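Local coordinates for xylose isomerase domain protein (Alicyclobacillus acidocaldarius subsp. acidocaldarius, PDB 3U0H) that probably acts as an isomerase built on the xylose isomerase-like TIM-barrel fold, at residues P10-E15 / V247-L252; A51-F56 / C93-A98; D74-F79 / A121-Q126; S84-R89 / V129-L134; V204-T209 / I229-F234. All blocks are in the same frame, centred on the assembly; numbering follows the deposited sequence.

Contact 1 of 5, residues P10-E15 / V247-L252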
# COMPACT_ATOMS: atom_id res chain seq x y z
N PRO A 10 0.40 30.58 -21.42
CA PRO A 10 -0.52 31.72 -21.47
C PRO A 10 0.08 33.11 -21.16
O PRO A 10 -0.31 34.13 -21.80
CB PRO A 10 -1.52 31.39 -20.37
CG PRO A 10 -1.51 29.90 -20.29
CD PRO A 10 -0.08 29.53 -20.49
N THR A 11 1.02 33.16 -20.21
CA THR A 11 1.73 34.40 -19.87
C THR A 11 2.55 34.96 -21.00
O THR A 11 2.90 36.11 -20.95
CB THR A 11 2.73 34.20 -18.74
OG1 THR A 11 3.73 33.25 -19.18
CG2 THR A 11 2.03 33.69 -17.47
N LEU A 12 2.92 34.17 -21.98
CA LEU A 12 3.70 34.73 -23.07
C LEU A 12 2.92 35.63 -23.97
O LEU A 12 3.50 36.49 -24.59
CB LEU A 12 4.31 33.62 -23.93
CG LEU A 12 5.78 33.38 -23.74
CD1 LEU A 12 6.30 32.58 -24.92
CD2 LEU A 12 6.44 34.74 -23.64
N VAL A 13 1.61 35.40 -24.08
CA VAL A 13 0.77 36.04 -25.07
C VAL A 13 -0.38 36.80 -24.42
O VAL A 13 -0.82 36.50 -23.30
CB VAL A 13 0.19 35.02 -26.06
CG1 VAL A 13 1.30 34.19 -26.67
CG2 VAL A 13 -0.83 34.11 -25.37
N ASP A 14 -0.90 37.80 -25.09
CA ASP A 14 -1.78 38.71 -24.34
C ASP A 14 -3.20 38.25 -24.58
O ASP A 14 -3.96 38.97 -25.16
CB ASP A 14 -1.54 40.23 -24.65
CG ASP A 14 -0.81 40.49 -25.99
OD1 ASP A 14 -0.99 39.71 -26.96
OD2 ASP A 14 -0.06 41.50 -26.08
N GLU A 15 -3.51 37.01 -24.22
CA GLU A 15 -4.66 36.38 -24.85
C GLU A 15 -5.43 35.54 -23.87
O GLU A 15 -4.88 34.70 -23.19
CB GLU A 15 -4.28 35.57 -26.11
CG GLU A 15 -5.44 35.29 -27.10
CD GLU A 15 -6.48 36.43 -27.19
OE1 GLU A 15 -6.32 37.29 -28.08
OE2 GLU A 15 -7.44 36.50 -26.36
N VAL A 247 8.90 21.99 -22.69
CA VAL A 247 9.52 23.05 -21.91
C VAL A 247 8.74 24.32 -22.13
O VAL A 247 8.79 24.92 -23.22
CB VAL A 247 10.96 23.22 -22.38
CG1 VAL A 247 11.66 24.33 -21.65
CG2 VAL A 247 11.71 21.88 -22.26
N ALA A 248 8.03 24.75 -21.09
CA ALA A 248 7.15 25.92 -21.21
C ALA A 248 7.78 27.19 -20.72
O ALA A 248 8.38 27.22 -19.64
CB ALA A 248 5.88 25.68 -20.45
N ALA A 249 7.64 28.26 -21.50
CA ALA A 249 8.12 29.58 -21.08
C ALA A 249 7.07 30.25 -20.20
O ALA A 249 6.24 31.02 -20.70
CB ALA A 249 8.44 30.43 -22.28
N GLU A 250 7.09 29.92 -18.90
CA GLU A 250 6.27 30.63 -17.87
C GLU A 250 6.98 31.92 -17.48
O GLU A 250 7.96 31.90 -16.71
CB GLU A 250 5.99 29.77 -16.61
CG GLU A 250 5.00 30.46 -15.61
CD GLU A 250 4.64 29.67 -14.35
OE1 GLU A 250 5.50 29.41 -13.47
OE2 GLU A 250 3.44 29.34 -14.20
N VAL A 251 6.52 33.05 -18.04
CA VAL A 251 7.14 34.35 -17.80
C VAL A 251 6.16 35.22 -17.03
O VAL A 251 5.49 36.06 -17.62
CB VAL A 251 7.62 35.00 -19.11
CG1 VAL A 251 8.22 36.36 -18.84
CG2 VAL A 251 8.66 34.09 -19.77
N LEU A 252 6.01 34.95 -15.73
CA LEU A 252 5.06 35.70 -14.93
C LEU A 252 5.53 37.16 -14.95
O LEU A 252 6.72 37.41 -14.93
CB LEU A 252 4.96 35.17 -13.49
CG LEU A 252 4.56 33.69 -13.32
CD1 LEU A 252 4.45 33.34 -11.83
CD2 LEU A 252 3.23 33.35 -13.97
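Thr11 meets Val251 where the loop after strand 5-8 passes the end of strand 246-249, and its short side chain shows how two branches can serve two chemistries. CB already lies against the opposite backbone, 3.5 Å from Val251 O. From there OG1 turns into the place between its own backbone N and carbonyl carbon (chi1 62°), where it accepts the amide of Val251: OG1 is 3.0 Å from Val251 N, and the N-H points at it with an angle of 156°. The hydroxyl is also hydrogen-bonded to ND1 of His9, so one oxygen ties the loop both to itself and to the backbone just beyond strand 246-249. The other branch is apolar. CG2 runs to Leu252 CD2 at 3.7 Å, the two side chains meeting at a slant; the side chain of Leu252 is about 3 Å from a bound 1,2-ethanediol, probably a crystallisation additive. Beside the threonine, Leu12 adds a second patch, its CD1 resting 4.0 Å from Ala249 CB, with Val268 of helix 261-280 packed on both residues. Strands 5-8 and 246-249 are the first and eighth of the barrel, so this join between what follows them belongs to the closure of a TIM barrel.

Contact 2 of 5, residues A51-F56 / C93-A98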
# COMPACT_ATOMS: atom_id res chain seq x y z
N ALA A 51 -15.97 18.23 -28.41
CA ALA A 51 -15.67 19.53 -29.02
C ALA A 51 -14.30 20.07 -28.56
O ALA A 51 -13.57 20.62 -29.35
CB ALA A 51 -16.78 20.52 -28.69
N VAL A 52 -13.96 19.89 -27.28
CA VAL A 52 -12.66 20.36 -26.76
C VAL A 52 -11.51 19.55 -27.38
O VAL A 52 -10.47 20.08 -27.73
CB VAL A 52 -12.57 20.32 -25.22
CG1 VAL A 52 -11.16 20.68 -24.76
CG2 VAL A 52 -13.61 21.26 -24.60
N GLU A 53 -11.74 18.27 -27.57
CA GLU A 53 -10.71 17.44 -28.15
C GLU A 53 -10.52 17.79 -29.60
O GLU A 53 -9.41 17.86 -30.09
CB GLU A 53 -11.05 15.98 -27.94
CG GLU A 53 -10.53 15.04 -29.00
CD GLU A 53 -10.47 13.63 -28.47
OE1 GLU A 53 -11.18 13.30 -27.48
OE2 GLU A 53 -9.65 12.87 -29.00
N ALA A 54 -11.61 18.02 -30.28
CA ALA A 54 -11.60 18.49 -31.67
C ALA A 54 -10.79 19.79 -31.88
O ALA A 54 -10.10 19.91 -32.89
CB ALA A 54 -13.04 18.65 -32.19
N MSE A 55 -10.83 20.74 -30.94
CA MSE A 55 -10.03 21.99 -31.06
C MSE A 55 -8.52 21.73 -31.11
O MSE A 55 -7.79 22.36 -31.87
CB MSE A 55 -10.26 22.93 -29.87
CG MSE A 55 -11.68 23.36 -29.62
SE MSE A 55 -11.66 24.58 -28.13
CE MSE A 55 -11.74 26.13 -29.24
N PHE A 56 -8.07 20.83 -30.24
CA PHE A 56 -6.66 20.39 -30.23
C PHE A 56 -6.31 19.58 -31.49
O PHE A 56 -5.33 19.91 -32.17
CB PHE A 56 -6.33 19.57 -28.98
CG PHE A 56 -6.16 20.41 -27.73
CD1 PHE A 56 -7.27 21.02 -27.12
CD2 PHE A 56 -4.91 20.62 -27.19
CE1 PHE A 56 -7.09 21.80 -25.98
CE2 PHE A 56 -4.74 21.38 -26.04
CZ PHE A 56 -5.83 21.97 -25.44
N CYS A 93 -7.91 15.35 -19.54
CA CYS A 93 -6.65 15.95 -19.95
C CYS A 93 -5.72 14.94 -20.55
O CYS A 93 -4.98 15.29 -21.49
CB CYS A 93 -5.97 16.69 -18.79
SG CYS A 93 -6.88 18.18 -18.29
N ALA A 94 -5.73 13.70 -20.05
CA ALA A 94 -4.93 12.60 -20.68
C ALA A 94 -5.24 12.46 -22.18
O ALA A 94 -4.35 12.28 -23.00
CB ALA A 94 -5.13 11.24 -19.96
N ARG A 95 -6.54 12.55 -22.52
CA ARG A 95 -7.05 12.38 -23.88
C ARG A 95 -6.53 13.47 -24.83
O ARG A 95 -6.47 13.27 -26.03
CB ARG A 95 -8.60 12.48 -23.90
CG ARG A 95 -9.38 11.19 -23.68
CD ARG A 95 -10.88 11.47 -23.42
NE ARG A 95 -11.48 12.20 -24.54
CZ ARG A 95 -12.76 12.56 -24.61
NH1 ARG A 95 -13.20 13.18 -25.68
NH2 ARG A 95 -13.59 12.29 -23.60
N LEU A 96 -6.26 14.63 -24.26
CA LEU A 96 -5.67 15.77 -24.95
C LEU A 96 -4.13 15.77 -24.93
O LEU A 96 -3.52 16.68 -25.53
CB LEU A 96 -6.15 17.04 -24.25
CG LEU A 96 -7.66 17.27 -24.29
CD1 LEU A 96 -8.10 18.43 -23.38
CD2 LEU A 96 -8.01 17.57 -25.74
N GLY A 97 -3.53 14.81 -24.22
CA GLY A 97 -2.09 14.57 -24.26
C GLY A 97 -1.27 14.79 -22.98
O GLY A 97 -0.07 14.57 -22.97
N ALA A 98 -1.89 15.26 -21.92
CA ALA A 98 -1.17 15.62 -20.70
C ALA A 98 -0.76 14.29 -20.03
O ALA A 98 -1.58 13.37 -20.04
CB ALA A 98 -2.12 16.40 -19.78
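Glu53 and Arg95 form a salt bridge in which a single carboxylate oxygen takes both donors. Arg95 comes side-on: its NH1 lies 2.7 Å from Glu53 OE1 with a fairly straight bond (160°), while its NE holds the same OE1 from 3.2 Å. Both meet it nearly along the C-O bond and in the guanidinium plane, although the two flat groups are turned 47° apart. A bend at chi3 (58°) lets the arginine present that edge. Glu53 OE2 is engaged too, in a salt bridge with Arg244 of the second subunit. Beneath the ion pair lies Leu96. Its CD2 presses on the helix backbone, 3.6 Å from Glu53 CA, and then on Phe56, 3.8 Å from CD1, as an off-centre CH-pi contact; its other methyl, CD1, is 4.0 Å from Val52 CG1. Just beyond, Gly97 leaves the helical path in a Schellman motif. With a leucine in place of Arg95, Glu53 OE1 would probably lose the two donors this arginine supplies, leaving the carboxylate to be held mainly from the neighbouring subunit. The chemistry implies an apolar seam between helices 49-57 and 86-95, roofed by a charge pair that probably helps orient Glu53 toward that subunit.

Contact 3 of 5, residues D74-F79 / A121-Q126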
# COMPACT_ATOMS: atom_id res chain seq x y z
N ASP A 74 -7.93 23.69 1.22
CA ASP A 74 -9.34 23.86 1.56
C ASP A 74 -9.65 23.14 2.86
O ASP A 74 -8.82 22.39 3.40
CB ASP A 74 -10.25 23.32 0.47
CG ASP A 74 -10.73 24.39 -0.49
OD1 ASP A 74 -10.94 25.53 -0.05
OD2 ASP A 74 -10.91 24.12 -1.70
N SER A 75 -10.85 23.40 3.36
CA SER A 75 -11.45 22.58 4.39
C SER A 75 -11.51 21.11 3.89
O SER A 75 -11.48 20.85 2.67
CB SER A 75 -12.87 23.12 4.71
OG SER A 75 -13.74 22.93 3.57
N GLU A 76 -11.56 20.16 4.83
CA GLU A 76 -11.54 18.73 4.50
C GLU A 76 -12.72 18.35 3.56
O GLU A 76 -12.47 17.72 2.54
CB GLU A 76 -11.52 17.80 5.76
CG GLU A 76 -11.02 16.34 5.52
CD GLU A 76 -9.63 16.19 4.85
OE1 GLU A 76 -8.70 17.01 5.08
OE2 GLU A 76 -9.42 15.22 4.09
N PRO A 77 -13.99 18.77 3.89
CA PRO A 77 -15.11 18.33 3.06
C PRO A 77 -14.99 18.85 1.61
O PRO A 77 -15.36 18.15 0.69
CB PRO A 77 -16.33 18.93 3.75
CG PRO A 77 -15.87 19.35 5.12
CD PRO A 77 -14.45 19.74 4.91
N VAL A 78 -14.48 20.06 1.41
CA VAL A 78 -14.36 20.60 0.04
C VAL A 78 -13.21 19.89 -0.67
O VAL A 78 -13.34 19.51 -1.84
CB VAL A 78 -14.16 22.14 0.06
CG1 VAL A 78 -13.90 22.70 -1.34
CG2 VAL A 78 -15.35 22.85 0.77
N PHE A 79 -12.10 19.68 0.05
CA PHE A 79 -10.97 18.98 -0.50
C PHE A 79 -11.38 17.57 -0.94
O PHE A 79 -11.10 17.17 -2.06
CB PHE A 79 -9.76 18.90 0.48
CG PHE A 79 -8.73 17.92 0.03
CD1 PHE A 79 -7.96 18.21 -1.06
CD2 PHE A 79 -8.60 16.69 0.64
CE1 PHE A 79 -7.04 17.30 -1.54
CE2 PHE A 79 -7.67 15.78 0.18
CZ PHE A 79 -6.87 16.10 -0.92
N ALA A 121 1.29 16.67 3.21
CA ALA A 121 1.90 15.38 2.80
C ALA A 121 0.78 14.39 2.50
O ALA A 121 0.78 13.72 1.45
CB ALA A 121 2.82 14.78 3.88
N ARG A 122 -0.20 14.34 3.37
CA ARG A 122 -1.25 13.32 3.23
C ARG A 122 -2.18 13.59 2.04
O ARG A 122 -2.66 12.68 1.40
CB ARG A 122 -2.04 13.19 4.53
CG ARG A 122 -3.20 12.19 4.47
CD ARG A 122 -4.52 12.84 4.10
NE ARG A 122 -4.96 13.96 4.95
CZ ARG A 122 -6.07 14.69 4.75
NH1 ARG A 122 -6.86 14.50 3.69
NH2 ARG A 122 -6.39 15.63 5.63
N ARG A 123 -2.46 14.84 1.75
CA ARG A 123 -3.39 15.20 0.67
C ARG A 123 -2.77 15.04 -0.73
O ARG A 123 -3.45 14.72 -1.69
CB ARG A 123 -3.87 16.65 0.85
CG ARG A 123 -4.84 16.85 1.99
CD ARG A 123 -5.32 18.28 2.11
NE ARG A 123 -6.41 18.45 3.04
CZ ARG A 123 -7.13 19.58 3.16
NH1 ARG A 123 -6.89 20.65 2.36
NH2 ARG A 123 -8.10 19.64 4.06
N ILE A 124 -1.49 15.33 -0.81
CA ILE A 124 -0.70 15.14 -2.02
C ILE A 124 -0.59 13.66 -2.33
O ILE A 124 -0.67 13.27 -3.49
CB ILE A 124 0.72 15.78 -1.91
CG1 ILE A 124 0.59 17.33 -1.84
CG2 ILE A 124 1.58 15.40 -3.12
CD1 ILE A 124 1.87 18.14 -1.73
N ARG A 125 -0.44 12.85 -1.28
CA ARG A 125 -0.41 11.39 -1.37
C ARG A 125 -1.75 10.92 -1.95
O ARG A 125 -1.79 10.08 -2.88
CB ARG A 125 -0.17 10.78 0.02
CG ARG A 125 -0.21 9.28 0.07
CD ARG A 125 -0.29 8.78 1.54
NE ARG A 125 0.74 9.44 2.33
CZ ARG A 125 0.72 9.78 3.62
NH1 ARG A 125 -0.29 9.49 4.41
NH2 ARG A 125 1.79 10.43 4.11
N GLN A 126 -2.85 11.39 -1.36
CA GLN A 126 -4.20 11.07 -1.85
C GLN A 126 -4.34 11.49 -3.33
O GLN A 126 -4.88 10.75 -4.13
CB GLN A 126 -5.26 11.69 -0.97
CG GLN A 126 -5.44 11.01 0.39
CD GLN A 126 -6.49 11.71 1.27
OE1 GLN A 126 -6.50 12.92 1.40
NE2 GLN A 126 -7.36 10.94 1.84
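Glu76 and the adjacent arginines Arg122 and Arg123 are brought together by contrasting chain shapes. The glutamate bends at chi2 (55°) and Arg122 folds at both chi2 and chi3, whereas Arg123 runs straight from CG to NE. The carboxylate thus sits between two guanidinium groups. Arg122 meets it end-on, one nitrogen to each oxygen: NH2 is 2.7 Å from Glu76 OE1 in an almost linear bond (172°), and NH1 is 2.7 Å from Glu76 OE2. Arg123 NH2 reaches Glu76 OE1 as well, at 2.9 Å, but from the opposite face of the carboxylate plane. The tip of Arg123 also straddles a backbone oxygen, with NH1 and NH2 both bonded to Asp74 O, the former at 2.8 Å. The same side chain lies along one face of Phe79: CD stands over the ring centre, 3.8 Å from the centroid, and the guanidinium continues flat over the ring, offset toward CB, the planes 5° apart. Gln126 OE1 comes to the edge of that ring and accepts from Arg122 NH1 at 2.8 Å. Glu167 of the third subunit forms a salt bridge with Arg122 NE. Two cations sharing one anion would be expected to keep Glu76 ionised, and the stack with the bonds to Asp74 O holds Arg123 flat, so that the network joins helices 76-84 and 113-131 beside a subunit boundary.

Contact 4 of 5, residues S84-R89 / V129-L134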
# COMPACT_ATOMS: atom_id res chain seq x y z
N SER A 84 -12.55 13.78 -5.41
CA SER A 84 -13.40 12.81 -6.09
C SER A 84 -13.65 13.13 -7.50
O SER A 84 -13.96 12.25 -8.31
CB SER A 84 -14.75 12.74 -5.41
OG SER A 84 -14.59 11.80 -4.37
N LEU A 85 -13.56 14.40 -7.80
CA LEU A 85 -13.78 14.87 -9.12
C LEU A 85 -12.48 14.84 -9.92
O LEU A 85 -12.53 15.05 -11.14
CB LEU A 85 -14.35 16.29 -9.05
CG LEU A 85 -15.74 16.53 -8.44
CD1 LEU A 85 -16.08 18.05 -8.32
CD2 LEU A 85 -16.84 15.78 -9.24
N LEU A 86 -11.32 14.56 -9.29
CA LEU A 86 -10.05 14.69 -10.02
C LEU A 86 -9.83 13.67 -11.14
O LEU A 86 -9.37 14.01 -12.23
CB LEU A 86 -8.88 14.69 -9.03
CG LEU A 86 -7.47 14.45 -9.57
CD1 LEU A 86 -7.12 15.58 -10.54
CD2 LEU A 86 -6.46 14.31 -8.46
N PRO A 87 -10.20 12.42 -10.91
CA PRO A 87 -10.01 11.41 -11.97
C PRO A 87 -10.61 11.71 -13.36
O PRO A 87 -9.90 11.62 -14.40
CB PRO A 87 -10.62 10.18 -11.35
CG PRO A 87 -10.31 10.33 -9.90
CD PRO A 87 -10.57 11.80 -9.63
N ASP A 88 -11.89 12.08 -13.41
CA ASP A 88 -12.51 12.47 -14.69
C ASP A 88 -11.88 13.70 -15.32
O ASP A 88 -11.68 13.73 -16.53
CB ASP A 88 -14.04 12.63 -14.57
CG ASP A 88 -14.78 11.25 -14.37
OD1 ASP A 88 -14.15 10.17 -14.61
OD2 ASP A 88 -15.98 11.25 -13.98
N ARG A 89 -11.52 14.68 -14.51
CA ARG A 89 -10.76 15.84 -15.01
C ARG A 89 -9.38 15.39 -15.50
O ARG A 89 -8.92 15.79 -16.58
CB ARG A 89 -10.60 16.95 -13.96
CG ARG A 89 -11.92 17.50 -13.50
CD ARG A 89 -11.80 18.53 -12.36
NE ARG A 89 -13.12 19.01 -12.03
CZ ARG A 89 -13.51 19.54 -10.88
NH1 ARG A 89 -14.75 19.94 -10.76
NH2 ARG A 89 -12.68 19.68 -9.85
N VAL A 129 -2.22 9.05 -5.45
CA VAL A 129 -2.90 7.77 -5.51
C VAL A 129 -4.08 7.76 -6.49
O VAL A 129 -4.22 6.78 -7.24
CB VAL A 129 -3.36 7.30 -4.12
CG1 VAL A 129 -4.32 6.10 -4.21
CG2 VAL A 129 -2.13 6.98 -3.27
N GLU A 130 -4.88 8.82 -6.57
CA GLU A 130 -6.01 8.82 -7.52
C GLU A 130 -5.45 8.76 -8.93
O GLU A 130 -6.16 8.38 -9.87
CB GLU A 130 -6.91 10.07 -7.40
CG GLU A 130 -7.76 10.11 -6.14
CD GLU A 130 -8.61 8.87 -6.04
OE1 GLU A 130 -9.25 8.54 -7.05
OE2 GLU A 130 -8.60 8.19 -5.00
N LEU A 131 -4.17 9.10 -9.08
CA LEU A 131 -3.63 9.21 -10.45
C LEU A 131 -2.85 7.96 -10.90
O LEU A 131 -2.49 7.83 -12.07
CB LEU A 131 -2.79 10.49 -10.61
CG LEU A 131 -3.54 11.83 -10.52
CD1 LEU A 131 -2.49 12.94 -10.37
CD2 LEU A 131 -4.40 12.13 -11.75
N LEU A 132 -2.59 7.04 -9.98
CA LEU A 132 -1.84 5.83 -10.33
C LEU A 132 -2.52 5.02 -11.44
O LEU A 132 -1.82 4.57 -12.28
CB LEU A 132 -1.56 4.94 -9.10
CG LEU A 132 -0.61 5.56 -8.04
CD1 LEU A 132 -0.56 4.78 -6.70
CD2 LEU A 132 0.79 5.68 -8.66
N PRO A 133 -3.90 4.90 -11.46
CA PRO A 133 -4.51 4.10 -12.50
C PRO A 133 -4.37 4.67 -13.89
O PRO A 133 -4.53 3.92 -14.88
CB PRO A 133 -5.98 4.05 -12.13
CG PRO A 133 -6.07 4.45 -10.68
CD PRO A 133 -4.89 5.33 -10.43
N LEU A 134 -4.04 5.97 -13.97
CA LEU A 134 -4.06 6.69 -15.22
C LEU A 134 -2.66 6.77 -15.76
O LEU A 134 -2.44 7.24 -16.85
CB LEU A 134 -4.61 8.11 -15.00
CG LEU A 134 -5.90 8.21 -14.16
CD1 LEU A 134 -6.34 9.67 -13.95
CD2 LEU A 134 -7.02 7.34 -14.77
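Pro87 and Glu130 mark the closest backbone approach, their CA atoms 6.5 Å apart, where the beginning of helix 86-95 passes the end of helix 113-131. No hydrogen bond crosses between the two segments, and the contact illustrates how helices can pack by van der Waals contact without one, even when one of the participants is an acid. Glu130 curls rather than reaching outward: a bend at chi2 (-57°) brings its carboxylate beside the proline ring, with OE1 3.5 Å from Pro87 CG. The two side chains run at a slant to each other, and CG is the ring atom nearest the acid. On the buried side of this pair stands Leu86, whose CG is anti to the backbone N (chi1 164°). This torsion directs CD2 across the interface, to 4.3 Å from Leu131 CG and 4.4 Å from Glu130 CB, a fairly loose apolar contact. A third approach comes from farther along the chain. Residues 132-134 form a short 3-10 turn, with Leu134 N bonded to Leu131 O at 3.1 Å, and Leu134 then offers CD1 to Pro87 O at 4.1 Å. Ala90, one turn along helix 86-95, touches both Leu131 and Leu134 and so continues the apolar surface. The 3-10 turn also meets the second subunit, where Leu132 packs on Leu132 of that chain and Pro133 on its Pro172. Two successive helices laid side by side around a parallel barrel, as here, are part of the helical layer that surrounds the strands of a TIM barrel.

Contact 5 of 5, residues V204-T209 / I229-F234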
# COMPACT_ATOMS: atom_id res chain seq x y z
N VAL A 204 8.67 21.05 -17.00
CA VAL A 204 9.77 21.97 -16.97
C VAL A 204 9.31 23.35 -17.38
O VAL A 204 8.52 23.50 -18.33
CB VAL A 204 10.88 21.48 -17.91
CG1 VAL A 204 12.00 22.51 -18.01
CG2 VAL A 204 11.39 20.12 -17.40
N HIS A 205 9.73 24.36 -16.62
CA HIS A 205 9.54 25.75 -17.01
C HIS A 205 10.87 26.38 -17.29
O HIS A 205 11.85 26.15 -16.56
CB HIS A 205 8.90 26.57 -15.90
CG HIS A 205 7.45 26.26 -15.59
ND1 HIS A 205 6.87 26.68 -14.45
CD2 HIS A 205 6.49 25.58 -16.30
CE1 HIS A 205 5.58 26.30 -14.43
NE2 HIS A 205 5.35 25.61 -15.56
N ILE A 206 10.88 27.25 -18.31
CA ILE A 206 12.00 28.11 -18.65
C ILE A 206 11.64 29.64 -18.68
O ILE A 206 10.50 30.01 -18.89
CB ILE A 206 12.62 27.57 -19.97
CG1 ILE A 206 14.06 28.04 -20.12
CG2 ILE A 206 11.72 27.88 -21.16
CD1 ILE A 206 14.90 27.24 -21.09
N ASN A 207 12.62 30.52 -18.44
CA ASN A 207 12.43 32.00 -18.25
C ASN A 207 13.80 32.55 -17.89
O ASN A 207 14.79 31.81 -17.92
CB ASN A 207 11.39 32.32 -17.14
CG ASN A 207 11.58 31.41 -15.94
OD1 ASN A 207 12.68 31.39 -15.37
ND2 ASN A 207 10.60 30.54 -15.66
N ASP A 208 13.85 33.84 -17.54
CA ASP A 208 15.12 34.53 -17.27
C ASP A 208 14.99 35.71 -16.30
O ASP A 208 13.91 36.06 -15.91
CB ASP A 208 15.76 35.02 -18.59
CG ASP A 208 17.25 34.71 -18.68
OD1 ASP A 208 17.92 34.70 -17.61
OD2 ASP A 208 17.75 34.48 -19.82
N THR A 209 16.12 36.29 -15.91
CA THR A 209 16.19 37.46 -15.04
C THR A 209 17.57 38.07 -15.05
O THR A 209 18.55 37.34 -15.15
CB THR A 209 15.92 37.08 -13.56
OG1 THR A 209 15.62 38.27 -12.86
CG2 THR A 209 17.16 36.41 -12.91
N ILE A 229 20.50 33.94 -16.44
CA ILE A 229 20.38 32.53 -15.94
C ILE A 229 21.08 31.64 -16.96
O ILE A 229 20.89 31.86 -18.16
CB ILE A 229 18.92 32.10 -15.77
CG1 ILE A 229 18.22 33.05 -14.84
CG2 ILE A 229 18.79 30.70 -15.16
CD1 ILE A 229 16.78 32.66 -14.65
N PRO A 230 21.96 30.70 -16.51
CA PRO A 230 22.63 29.74 -17.47
C PRO A 230 21.70 28.65 -17.99
O PRO A 230 21.49 27.57 -17.37
CB PRO A 230 23.79 29.16 -16.66
CG PRO A 230 24.01 30.13 -15.54
CD PRO A 230 22.63 30.67 -15.20
N LEU A 231 21.12 28.93 -19.14
CA LEU A 231 19.97 28.16 -19.57
C LEU A 231 20.42 26.93 -20.34
O LEU A 231 19.69 25.96 -20.41
CB LEU A 231 19.01 29.01 -20.41
CG LEU A 231 18.15 30.06 -19.67
CD1 LEU A 231 17.20 30.73 -20.68
CD2 LEU A 231 17.40 29.48 -18.47
N VAL A 232 21.59 27.00 -20.97
CA VAL A 232 22.13 25.82 -21.61
C VAL A 232 22.46 24.71 -20.58
O VAL A 232 22.02 23.62 -20.78
CB VAL A 232 23.30 26.12 -22.54
CG1 VAL A 232 23.80 24.82 -23.16
CG2 VAL A 232 22.87 27.05 -23.65
N PRO A 233 23.18 25.01 -19.48
CA PRO A 233 23.38 24.02 -18.40
C PRO A 233 22.11 23.56 -17.72
O PRO A 233 22.01 22.41 -17.33
CB PRO A 233 24.23 24.76 -17.37
CG PRO A 233 24.98 25.80 -18.17
CD PRO A 233 24.06 26.20 -19.30
N PHE A 234 21.14 24.46 -17.59
CA PHE A 234 19.80 24.06 -17.10
C PHE A 234 19.16 22.97 -17.95
O PHE A 234 18.79 21.92 -17.44
CB PHE A 234 18.85 25.26 -17.09
CG PHE A 234 17.46 24.94 -16.63
CD1 PHE A 234 17.20 24.67 -15.31
CD2 PHE A 234 16.42 24.98 -17.50
CE1 PHE A 234 15.93 24.44 -14.87
CE2 PHE A 234 15.15 24.77 -17.08
CZ PHE A 234 14.90 24.46 -15.76
O HOH W 1 20.28 33.66 -20.02
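Ile229 opens the second segment with a hydrogen bond to Asp208: its N lies 2.9 Å from Asp208 OD1, directed at the syn lone pair with an N-H...O angle of 160°. The same oxygen accepts Thr209 N on its anti side, also at 2.9 Å, so one oxygen holds an amide of each segment. A water adds a bridge, lying 2.7 Å from both Asp208 OD2 and Ile229 O. Replacing Asp208 by an alanine is likely to leave the amides of Ile229 and Thr209 without this shared acceptor and the water without one of its partners. The isoleucine side chain slides past the aspartate, and its CG1 rests 4.0 Å from Thr209 CG2. Pro230 follows at the N-cap of helix 231-241. Leu231 then turns inward, with CD2 3.5 Å from Asn207 O and 4.0 Å from Ile206 CG1. One turn into the helix, Phe234 has CG anti to the backbone N (chi1 179°), which carries its ring to the strand: CZ is 3.6 Å from His205 O, and CE2 is 4.0 Å from Val204 CG1. The helix thus packs across strand 201-206 in a beta-alpha-beta unit completed by strand 246-249, whose Ala248 pairs with Val204 and Ile206. Helix 261-280 adds Leu275 against Leu231, and Trp183 of helix 180-185 meets the Phe234 ring.

Overall arrangement
The five contacts sample one TIM barrel from its seam to its outer helices. Contacts 1 and 5 are neighbours, with centres 14 Å apart: Ala248 O lies 2.8 Å from Ile206 N, a probable hydrogen bond between adjacent strands. Both approach the ends of strands where TIM-barrel enzymes usually place their active site; the 1,2-ethanediol near each probably comes from the crystallisation liquor and only suggests a pocket. Among contacts 2, 3 and 4, on the outer helices, contact 4 shares helix 86-95 with contact 2 (centres 17 Å apart) and helix 113-131 with contact 3 (14 Å). Contacts 2 and 4 touch the second subunit, contact 3 the third. Contacts 3 and 5 lie farthest apart, 33 Å between centres.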